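Local coordinates for Rep protein (PDB 1M55) that carries the nuclease activity of a viral replication protein, probably nicking DNA at the replication origin with the help of a bound metal ion, at residues Y5-R10 / D129-T134; D57-V62 / A113-V118; K76-F81 / A165-D170. All coordinates share one frame; numbering follows the deposited sequence.

Contact 1. Residues Y5-R10 / D129-T134; sequences YEVIVR and DWVAIT
Val7, Ile8 and Val9 pair antiparallel with Ile133, Ala132 and Val131, and the axes of the short strands 5-10 and 131-133 come within 4.6 Å at 158°. Ile8 and Ala132 form the hydrogen-bonded pair: Ile8 N lies 2.8 Å from Ala132 O, and Ala132 N 2.9 Å from Ile8 O. Beyond it on one side, Arg10 N donates to Trp130 O over 2.8 Å. On the other, Thr134 N reaches Glu6 O at 2.8 Å in an almost straight bond (178° at the hydrogen). Water 2 accompanies the pairing, giving protons to both Ile8 O and Asp129 O.

The side chains part onto two faces. On one, Val7 CG1 meets Val131 CG1 at 3.9 Å, and Ile133 flanks the same patch. Val9 runs alongside Trp130 and brings CG1 to within 3.9 Å of Trp130 CE3, while Val131 CG2 lies over a ring face of the same indole. Helices 50-71 and 101-118 pack against this apolar side, Phe63 on Val7 and Val108 on Val131.

At the end of the pairing, polar chemistry takes over. Glu6 carries its CG opposite the backbone N (chi1 -180°) and stays extended, which brings OE1 to 2.6 Å from Thr134 OG1. The hydroxyl donates on the anti side of the carboxylate, somewhat out of its plane. The other oxygen, OE2, bonds to His91 ND1 and Tyr149 OH, so Thr134 probably helps fix the rotation of a carboxylate that may in turn orient His91, a zinc ligand. Ile8 touches His89 and His91 as well. A central strand lined by helices on one side, with the His-hydrophobic-His motif of the adjacent strand 88-95 on the other, is the layout of HUH endonucleases.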
loop_
_atom_site.group_PDB
_atom_site.type_symbol
_atom_site.label_atom_id
_atom_site.label_comp_id
_atom_site.label_asym_id
_atom_site.label_seq_id
_atom_site.Cartn_x
_atom_site.Cartn_y
_atom_site.Cartn_z
ATOM N N TYR A 5 4.033 -10.758 3.974
ATOM C CA TYR A 5 2.903 -10.538 4.871
ATOM C C TYR A 5 2.129 -9.465 4.113
ATOM O O TYR A 5 2.707 -8.778 3.261
ATOM C CB TYR A 5 3.343 -9.923 6.205
ATOM C CG TYR A 5 4.034 -10.862 7.162
ATOM C CD1 TYR A 5 5.300 -10.567 7.659
ATOM C CD2 TYR A 5 3.406 -12.029 7.601
ATOM C CE1 TYR A 5 5.926 -11.405 8.577
ATOM C CE2 TYR A 5 4.022 -12.876 8.513
ATOM C CZ TYR A 5 5.280 -12.559 9.000
ATOM O OH TYR A 5 5.889 -13.400 9.903
ATOM N N GLU A 6 0.829 -9.348 4.374
ATOM C CA GLU A 6 0.033 -8.311 3.732
ATOM C C GLU A 6 -0.671 -7.483 4.782
ATOM O O GLU A 6 -1.341 -8.017 5.668
ATOM C CB GLU A 6 -1.027 -8.862 2.773
ATOM C CG GLU A 6 -1.840 -7.724 2.119
ATOM C CD GLU A 6 -2.999 -8.199 1.263
ATOM O OE1 GLU A 6 -3.890 -8.898 1.790
ATOM O OE2 GLU A 6 -3.036 -7.844 0.066
ATOM N N VAL A 7 -0.483 -6.175 4.698
ATOM C CA VAL A 7 -1.141 -5.255 5.604
ATOM C C VAL A 7 -1.919 -4.298 4.716
ATOM O O VAL A 7 -1.363 -3.722 3.774
ATOM C CB VAL A 7 -0.131 -4.464 6.464
ATOM C CG1 VAL A 7 -0.872 -3.515 7.395
ATOM C CG2 VAL A 7 0.745 -5.423 7.266
ATOM N N ILE A 8 -3.223 -4.201 4.943
ATOM C CA ILE A 8 -4.032 -3.288 4.154
ATOM C C ILE A 8 -4.254 -2.027 4.977
ATOM O O ILE A 8 -4.666 -2.096 6.141
ATOM C CB ILE A 8 -5.379 -3.914 3.726
ATOM C CG1 ILE A 8 -5.123 -5.067 2.748
ATOM C CG2 ILE A 8 -6.267 -2.857 3.057
ATOM C CD1 ILE A 8 -6.378 -5.803 2.311
ATOM N N VAL A 9 -3.877 -0.892 4.401
ATOM C CA VAL A 9 -4.036 0.386 5.068
ATOM C C VAL A 9 -5.078 1.237 4.349
ATOM O O VAL A 9 -4.932 1.545 3.164
ATOM C CB VAL A 9 -2.701 1.176 5.125
ATOM C CG1 VAL A 9 -2.903 2.503 5.860
ATOM C CG2 VAL A 9 -1.624 0.356 5.816
ATOM N N ARG A 10 -6.158 1.561 5.049
ATOM C CA ARG A 10 -7.202 2.411 4.492
ATOM C C ARG A 10 -6.679 3.834 4.637
ATOM O O ARG A 10 -6.241 4.235 5.716
ATOM C CB ARG A 10 -8.514 2.197 5.239
ATOM C CG ARG A 10 -9.134 0.849 4.914
ATOM C CD ARG A 10 -10.322 0.540 5.789
ATOM N NE ARG A 10 -11.035 -0.636 5.303
ATOM C CZ ARG A 10 -11.995 -1.260 5.975
ATOM N NH1 ARG A 10 -12.364 -0.825 7.172
ATOM N NH2 ARG A 10 -12.600 -2.312 5.441
ATOM N N ASP A 129 -10.596 -0.317 11.612
ATOM C CA ASP A 129 -9.505 -1.203 11.204
ATOM C C ASP A 129 -8.730 -0.628 10.029
ATOM O O ASP A 129 -8.500 -1.318 9.037
ATOM C CB ASP A 129 -10.057 -2.588 10.820
ATOM C CG ASP A 129 -10.840 -3.245 11.947
ATOM O OD1 ASP A 129 -10.393 -3.188 13.114
ATOM O OD2 ASP A 129 -11.907 -3.827 11.659
ATOM N N TRP A 130 -8.300 0.624 10.151
ATOM C CA TRP A 130 -7.583 1.259 9.056
ATOM C C TRP A 130 -6.189 0.695 8.762
ATOM O O TRP A 130 -5.632 0.958 7.704
ATOM C CB TRP A 130 -7.604 2.788 9.182
ATOM C CG TRP A 130 -6.721 3.363 10.227
ATOM C CD1 TRP A 130 -6.956 3.414 11.573
ATOM C CD2 TRP A 130 -5.457 4.001 10.013
ATOM N NE1 TRP A 130 -5.913 4.044 12.207
ATOM C CE2 TRP A 130 -4.979 4.414 11.276
ATOM C CE3 TRP A 130 -4.682 4.266 8.874
ATOM C CZ2 TRP A 130 -3.758 5.078 11.433
ATOM C CZ3 TRP A 130 -3.468 4.929 9.031
ATOM C CH2 TRP A 130 -3.020 5.327 10.304
ATOM N N VAL A 131 -5.607 -0.033 9.712
ATOM C CA VAL A 131 -4.315 -0.693 9.496
ATOM C C VAL A 131 -4.592 -2.133 9.911
ATOM O O VAL A 131 -4.687 -2.432 11.105
ATOM C CB VAL A 131 -3.174 -0.106 10.353
ATOM C CG1 VAL A 131 -1.885 -0.894 10.117
ATOM C CG2 VAL A 131 -2.944 1.349 9.993
ATOM N N ALA A 132 -4.773 -3.010 8.930
ATOM C CA ALA A 132 -5.113 -4.400 9.210
ATOM C C ALA A 132 -4.205 -5.446 8.576
ATOM O O ALA A 132 -3.957 -5.420 7.368
ATOM C CB ALA A 132 -6.563 -4.659 8.789
ATOM N N ILE A 133 -3.728 -6.380 9.392
ATOM C CA ILE A 133 -2.885 -7.470 8.905
ATOM C C ILE A 133 -3.829 -8.538 8.340
ATOM O O ILE A 133 -4.800 -8.930 8.998
ATOM C CB ILE A 133 -2.078 -8.125 10.048
ATOM C CG1 ILE A 133 -1.182 -7.094 10.734
ATOM C CG2 ILE A 133 -1.241 -9.279 9.503
ATOM C CD1 ILE A 133 -0.570 -7.597 12.027
ATOM N N THR A 134 -3.569 -8.992 7.122
ATOM C CA THR A 134 -4.411 -10.019 6.529
ATOM C C THR A 134 -4.167 -11.344 7.251
ATOM O O THR A 134 -3.017 -11.748 7.472
ATOM C CB THR A 134 -4.143 -10.165 5.022
ATOM O OG1 THR A 134 -4.373 -8.903 4.383
ATOM C CG2 THR A 134 -5.069 -11.207 4.404
HETATM O O HOH W 1 -0.373 -10.984 6.418
HETATM O O HOH W 2 -7.509 -1.809 6.458
#

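Contact 2. Residues D57-V62 / A113-V118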
loop_
_atom_site.group_PDB
_atom_site.type_symbol
_atom_site.label_atom_id
_atom_site.label_comp_id
_atom_site.label_asym_id
_atom_site.label_seq_id
_atom_site.Cartn_x
_atom_site.Cartn_y
_atom_site.Cartn_z
ATOM N N ASP A 57 1.315 7.796 -0.613
ATOM C CA ASP A 57 2.761 7.653 -0.757
ATOM C C ASP A 57 3.486 7.927 0.551
ATOM O O ASP A 57 4.466 7.248 0.872
ATOM C CB ASP A 57 3.321 8.562 -1.851
ATOM C CG ASP A 57 4.791 8.279 -2.147
ATOM O OD1 ASP A 57 5.121 7.131 -2.517
ATOM O OD2 ASP A 57 5.619 9.197 -1.985
ATOM N N ARG A 58 3.020 8.924 1.302
ATOM C CA ARG A 58 3.659 9.241 2.570
ATOM C C ARG A 58 3.460 8.080 3.538
ATOM O O ARG A 58 4.393 7.686 4.246
ATOM C CB ARG A 58 3.113 10.541 3.159
ATOM C CG ARG A 58 3.865 11.030 4.401
ATOM C CD ARG A 58 5.367 11.210 4.140
ATOM N NE ARG A 58 5.635 12.067 2.987
ATOM C CZ ARG A 58 5.605 13.395 3.010
ATOM N NH1 ARG A 58 5.332 14.044 4.137
ATOM N NH2 ARG A 58 5.800 14.077 1.888
ATOM N N ILE A 59 2.256 7.512 3.553
ATOM C CA ILE A 59 1.967 6.372 4.419
ATOM C C ILE A 59 2.898 5.219 4.039
ATOM O O ILE A 59 3.524 4.604 4.906
ATOM C CB ILE A 59 0.497 5.900 4.270
ATOM C CG1 ILE A 59 -0.452 6.917 4.902
ATOM C CG2 ILE A 59 0.299 4.522 4.913
ATOM C CD1 ILE A 59 -1.922 6.566 4.713
ATOM N N ARG A 60 2.989 4.939 2.742
ATOM C CA ARG A 60 3.836 3.864 2.246
ATOM C C ARG A 60 5.284 4.010 2.709
ATOM O O ARG A 60 5.864 3.066 3.256
ATOM C CB ARG A 60 3.798 3.811 0.718
ATOM C CG ARG A 60 4.754 2.794 0.142
ATOM C CD ARG A 60 4.925 2.973 -1.339
ATOM N NE ARG A 60 5.612 4.211 -1.710
ATOM C CZ ARG A 60 6.918 4.299 -1.954
ATOM N NH1 ARG A 60 7.697 3.225 -1.848
ATOM N NH2 ARG A 60 7.428 5.434 -2.410
ATOM N N ARG A 61 5.868 5.185 2.492
ATOM C CA ARG A 61 7.255 5.406 2.892
ATOM C C ARG A 61 7.451 5.303 4.404
ATOM O O ARG A 61 8.366 4.625 4.869
ATOM C CB ARG A 61 7.763 6.747 2.368
ATOM C CG ARG A 61 7.845 6.813 0.848
ATOM C CD ARG A 61 8.297 8.193 0.395
ATOM N NE ARG A 61 8.267 8.350 -1.057
ATOM C CZ ARG A 61 9.271 8.034 -1.870
ATOM N NH1 ARG A 61 10.397 7.534 -1.383
ATOM N NH2 ARG A 61 9.158 8.251 -3.172
ATOM N N VAL A 62 6.590 5.955 5.178
ATOM C CA VAL A 62 6.713 5.900 6.633
ATOM C C VAL A 62 6.579 4.453 7.127
ATOM O O VAL A 62 7.343 4.005 7.993
ATOM C CB VAL A 62 5.677 6.814 7.329
ATOM C CG1 VAL A 62 5.678 6.569 8.836
ATOM C CG2 VAL A 62 6.004 8.281 7.034
ATOM N N ALA A 113 1.044 3.741 15.042
ATOM C CA ALA A 113 1.283 4.879 15.927
ATOM C C ALA A 113 2.203 5.904 15.251
ATOM O O ALA A 113 1.993 7.116 15.364
ATOM C CB ALA A 113 1.884 4.403 17.242
ATOM N N GLN A 114 3.217 5.414 14.541
ATOM C CA GLN A 114 4.149 6.292 13.835
ATOM C C GLN A 114 3.422 7.041 12.713
ATOM O O GLN A 114 3.664 8.232 12.491
ATOM C CB GLN A 114 5.324 5.483 13.279
ATOM C CG GLN A 114 6.287 6.267 12.392
ATOM C CD GLN A 114 7.147 7.272 13.152
ATOM O OE1 GLN A 114 6.899 7.582 14.318
ATOM N NE2 GLN A 114 8.165 7.788 12.483
ATOM N N LEU A 115 2.526 6.353 12.011
ATOM C CA LEU A 115 1.760 6.985 10.938
ATOM C C LEU A 115 0.904 8.120 11.501
ATOM O O LEU A 115 0.823 9.202 10.916
ATOM C CB LEU A 115 0.856 5.962 10.242
ATOM C CG LEU A 115 1.559 4.910 9.381
ATOM C CD1 LEU A 115 0.565 3.868 8.899
ATOM C CD2 LEU A 115 2.237 5.587 8.206
ATOM N N VAL A 116 0.271 7.871 12.641
ATOM C CA VAL A 116 -0.581 8.872 13.279
ATOM C C VAL A 116 0.217 10.143 13.594
ATOM O O VAL A 116 -0.238 11.257 13.323
ATOM C CB VAL A 116 -1.240 8.301 14.561
ATOM C CG1 VAL A 116 -1.963 9.398 15.347
ATOM C CG2 VAL A 116 -2.226 7.199 14.184
ATOM N N LYS A 117 1.423 9.973 14.119
ATOM C CA LYS A 117 2.264 11.117 14.458
ATOM C C LYS A 117 2.837 11.869 13.258
ATOM O O LYS A 117 2.733 13.094 13.173
ATOM C CB LYS A 117 3.406 10.675 15.377
ATOM C CG LYS A 117 2.939 10.280 16.766
ATOM C CD LYS A 117 4.090 10.022 17.719
ATOM C CE LYS A 117 4.859 8.772 17.353
ATOM N NZ LYS A 117 5.873 8.457 18.397
ATOM N N VAL A 118 3.435 11.134 12.328
ATOM C CA VAL A 118 4.069 11.729 11.156
ATOM C C VAL A 118 3.147 12.232 10.053
ATOM O O VAL A 118 3.311 13.349 9.553
ATOM C CB VAL A 118 5.091 10.743 10.530
ATOM C CG1 VAL A 118 5.697 11.319 9.260
ATOM C CG2 VAL A 118 6.175 10.417 11.534
HETATM O O HOH W 3 4.570 14.094 6.939
#
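Helices 50-71 and 101-118 lie next to each other on one side of the central antiparallel sheet, and residues 57-62 and 113-118 are where they meet. The two short segments run at 132° with axes 10.1 Å apart at closest, and no direct hydrogen bond links them: the joint is made of aliphatic groups.

Val62 and Leu115 share most of the contact. Val62 wedges in among Gln114, Leu115 and Val118, one turn of the other helix. CG1 of Val62, which lies opposite the backbone N (chi1 171°), reaches Gln114 CG at 3.6 Å and is equally close, 3.6 Å, to Leu115 CD2. The other branch slides past Val118 in the opposite direction, and Val62 CG2 touches Val118 CG1 at 3.8 Å. Gln114 contributes its CG, set opposite the backbone N (chi1 174°). Deeper down, Leu115 crosses Ile59 at about a right angle; its CD2 rests 4.0 Å from Ile59 CG2 and 3.7 Å from the carbonyl oxygen Ile59 O. Toward solvent a water accepts from Arg58 NH1 and donates to Val118 O, tying the helices together indirectly.

Turned from the joint, Asp57, Arg60 and Arg61 form a salt-bridge network. Arg60 grips Asp57 OD1 side-on with NE and NH2, the latter at 2.9 Å, while Arg61 NE takes Asp57 OD2 at 2.9 Å. The Arg60 NH2 sits over the face of the Arg61 guanidinium, a closeness of like charges that the shared carboxylate probably makes tolerable. Arg60 also has a cation-pi partner in Trp166. Aliphatic helix-helix packing over a single sheet face, with Ile59 and Leu115 buried toward the strands, belongs to the alpha/beta sandwich of the Rep nuclease fold.

Contact 3. Residues K76-F81 / A165-D170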
loop_
_atom_site.group_PDB
_atom_site.type_symbol
_atom_site.label_atom_id
_atom_site.label_comp_id
_atom_site.label_asym_id
_atom_site.label_seq_id
_atom_site.Cartn_x
_atom_site.Cartn_y
_atom_site.Cartn_z
ATOM N N LYS A 76 12.108 -6.199 0.869
ATOM C CA LYS A 76 11.485 -6.202 -0.448
ATOM C C LYS A 76 9.997 -5.960 -0.223
ATOM O O LYS A 76 9.434 -6.402 0.794
ATOM C CB LYS A 76 11.692 -7.549 -1.143
ATOM C CG LYS A 76 13.122 -7.805 -1.593
ATOM C CD LYS A 76 13.555 -6.791 -2.641
ATOM C CE LYS A 76 14.950 -7.092 -3.165
ATOM N NZ LYS A 76 15.316 -6.199 -4.299
ATOM N N PHE A 77 9.365 -5.271 -1.167
ATOM C CA PHE A 77 7.950 -4.952 -1.053
ATOM C C PHE A 77 7.296 -4.734 -2.404
ATOM O O PHE A 77 7.972 -4.528 -3.417
ATOM C CB PHE A 77 7.760 -3.655 -0.230
ATOM C CG PHE A 77 8.315 -2.409 -0.903
ATOM C CD1 PHE A 77 7.557 -1.695 -1.835
ATOM C CD2 PHE A 77 9.606 -1.969 -0.620
ATOM C CE1 PHE A 77 8.080 -0.564 -2.478
ATOM C CE2 PHE A 77 10.138 -0.838 -1.257
ATOM C CZ PHE A 77 9.373 -0.138 -2.186
ATOM N N PHE A 78 5.971 -4.820 -2.398
ATOM C CA PHE A 78 5.141 -4.521 -3.551
ATOM C C PHE A 78 3.918 -3.898 -2.895
ATOM O O PHE A 78 3.240 -4.544 -2.098
ATOM C CB PHE A 78 4.739 -5.745 -4.377
ATOM C CG PHE A 78 3.990 -5.380 -5.636
ATOM C CD1 PHE A 78 4.673 -5.142 -6.826
ATOM C CD2 PHE A 78 2.606 -5.193 -5.613
ATOM C CE1 PHE A 78 3.992 -4.716 -7.974
ATOM C CE2 PHE A 78 1.919 -4.770 -6.751
ATOM C CZ PHE A 78 2.616 -4.529 -7.934
ATOM N N VAL A 79 3.705 -2.617 -3.162
ATOM C CA VAL A 79 2.598 -1.875 -2.580
ATOM C C VAL A 79 1.706 -1.352 -3.694
ATOM O O VAL A 79 2.187 -0.720 -4.639
ATOM C CB VAL A 79 3.128 -0.679 -1.749
ATOM C CG1 VAL A 79 1.978 0.124 -1.152
ATOM C CG2 VAL A 79 4.053 -1.177 -0.643
ATOM N N GLN A 80 0.415 -1.645 -3.605
ATOM C CA GLN A 80 -0.524 -1.180 -4.613
ATOM C C GLN A 80 -1.628 -0.328 -3.986
ATOM O O GLN A 80 -2.274 -0.742 -3.021
ATOM C CB GLN A 80 -1.121 -2.360 -5.386
ATOM C CG GLN A 80 -2.062 -1.941 -6.501
ATOM C CD GLN A 80 -2.225 -3.018 -7.545
ATOM O OE1 GLN A 80 -1.316 -3.273 -8.326
ATOM N NE2 GLN A 80 -3.384 -3.658 -7.565
ATOM N N PHE A 81 -1.788 0.883 -4.513
ATOM C CA PHE A 81 -2.799 1.831 -4.053
ATOM C C PHE A 81 -4.046 1.656 -4.925
ATOM O O PHE A 81 -3.968 1.718 -6.159
ATOM C CB PHE A 81 -2.258 3.263 -4.166
ATOM C CG PHE A 81 -3.185 4.315 -3.621
ATOM C CD1 PHE A 81 -3.379 5.508 -4.310
ATOM C CD2 PHE A 81 -3.876 4.110 -2.429
ATOM C CE1 PHE A 81 -4.253 6.481 -3.821
ATOM C CE2 PHE A 81 -4.751 5.080 -1.934
ATOM C CZ PHE A 81 -4.938 6.265 -2.634
ATOM N N ALA A 165 1.221 2.108 -7.898
ATOM C CA ALA A 165 1.909 0.974 -7.296
ATOM C C ALA A 165 3.401 1.268 -7.234
ATOM O O ALA A 165 3.915 2.059 -8.028
ATOM C CB ALA A 165 1.642 -0.316 -8.078
ATOM N N TRP A 166 4.074 0.646 -6.272
ATOM C CA TRP A 166 5.509 0.823 -6.064
ATOM C C TRP A 166 6.102 -0.531 -5.696
ATOM O O TRP A 166 5.440 -1.358 -5.065
ATOM C CB TRP A 166 5.782 1.760 -4.878
ATOM C CG TRP A 166 5.132 3.113 -4.910
ATOM C CD1 TRP A 166 5.722 4.297 -5.261
ATOM C CD2 TRP A 166 3.816 3.446 -4.443
ATOM N NE1 TRP A 166 4.862 5.344 -5.024
ATOM C CE2 TRP A 166 3.686 4.852 -4.522
ATOM C CE3 TRP A 166 2.737 2.692 -3.956
ATOM C CZ2 TRP A 166 2.521 5.522 -4.130
ATOM C CZ3 TRP A 166 1.580 3.358 -3.564
ATOM C CH2 TRP A 166 1.482 4.761 -3.653
ATOM N N THR A 167 7.369 -0.740 -6.032
ATOM C CA THR A 167 8.034 -1.991 -5.694
ATOM C C THR A 167 9.536 -1.882 -5.888
ATOM O O THR A 167 10.012 -1.041 -6.662
ATOM C CB THR A 167 7.529 -3.166 -6.568
ATOM O OG1 THR A 167 8.108 -4.392 -6.108
ATOM C CG2 THR A 167 7.905 -2.958 -8.027
ATOM N N ASN A 168 10.273 -2.680 -5.124
ATOM C CA ASN A 168 11.720 -2.735 -5.270
ATOM C C ASN A 168 12.092 -4.139 -5.760
ATOM O O ASN A 168 13.244 -4.560 -5.668
ATOM C CB ASN A 168 12.469 -2.336 -3.986
ATOM C CG ASN A 168 12.137 -3.212 -2.799
ATOM O OD1 ASN A 168 11.285 -4.098 -2.875
ATOM N ND2 ASN A 168 12.798 -2.953 -1.679
ATOM N N LEU A 169 11.092 -4.861 -6.271
ATOM C CA LEU A 169 11.298 -6.193 -6.835
ATOM C C LEU A 169 11.532 -5.968 -8.329
ATOM O O LEU A 169 10.635 -5.515 -9.044
ATOM C CB LEU A 169 10.059 -7.076 -6.627
ATOM C CG LEU A 169 9.737 -7.467 -5.181
ATOM C CD1 LEU A 169 8.331 -8.033 -5.088
ATOM C CD2 LEU A 169 10.765 -8.471 -4.673
ATOM N N ASP A 170 12.742 -6.268 -8.793
ATOM C CA ASP A 170 13.113 -6.077 -10.195
ATOM C C ASP A 170 12.121 -6.673 -11.187
ATOM O O ASP A 170 11.810 -6.066 -12.211
ATOM C CB ASP A 170 14.511 -6.651 -10.464
ATOM C CG ASP A 170 15.609 -5.928 -9.692
ATOM O OD1 ASP A 170 15.480 -4.708 -9.445
ATOM O OD2 ASP A 170 16.612 -6.584 -9.336
HETATM O O HOH W 4 14.353 -8.132 -6.843
#
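This is antiparallel strand pairing at an edge of the sheet, where strand 162-167 adds to strand 77-83, finished by a polar turn. Val79 and Trp166 form the hydrogen-bonded pair, with Val79 N 2.9 Å from Trp166 O and Trp166 N 2.8 Å from Val79 O. On their face the indole spreads along the strand: Trp166 CE3 meets Val79 CG1 at 3.9 Å, and its CZ3 meets Phe81 CB. On the other face Phe78 CD1 lies 3.5 Å from Thr167 CB, and Phe78 CB touches Leu169 CD1.

Where the strand pair gives way to the turn, more polar side chains join in. Phe77 O accepts from Thr167 OG1 at 2.7 Å, in the carbonyl plane, and weakly from Asn168 N. The same hydroxyl oxygen accepts from Leu169 N, closing an ST turn. Asn168 OD1 takes Phe77 N at 2.8 Å. The Asn168 side chain meets that of Phe77 at about a right angle and puts OD1 over one ring face, the planes 34° apart. Lys76 NZ reaches Asn168 O at 3.0 Å.

Two metal sites border the pairing. Lys76 N bonds to Glu95 OE2, and Glu95 binds zinc together with Gln73. Gln80 NE2 bonds to Glu82 OE2; strand 77-83 thus probably helps position Glu82 beside His89 and His91 at the metal site of the HUH nuclease fold.

How the contacts relate
Contacts 1 and 3 belong to the same antiparallel sheet, on opposite sides of the chain's centre, and do not touch; strand 88-95, which carries His89 and His91, pairs with strands 3-10 and 77-83 between them. All three contacts are partly buried. Contacts 1 and 3 rely on backbone hydrogen bonds, with polar side chains at the strand ends near zinc ligands, whereas contact 2 is helical, apolar across its join and slightly farther from the centre. It still bridges the others: Ile59 CG2 packs on Val9 CG1 and Val116 on Trp130 of contact 1, while Arg60 reaches Phe77 and Val79 of contact 3. Helix 50-71 therefore spans the sheet from one pairing to the other.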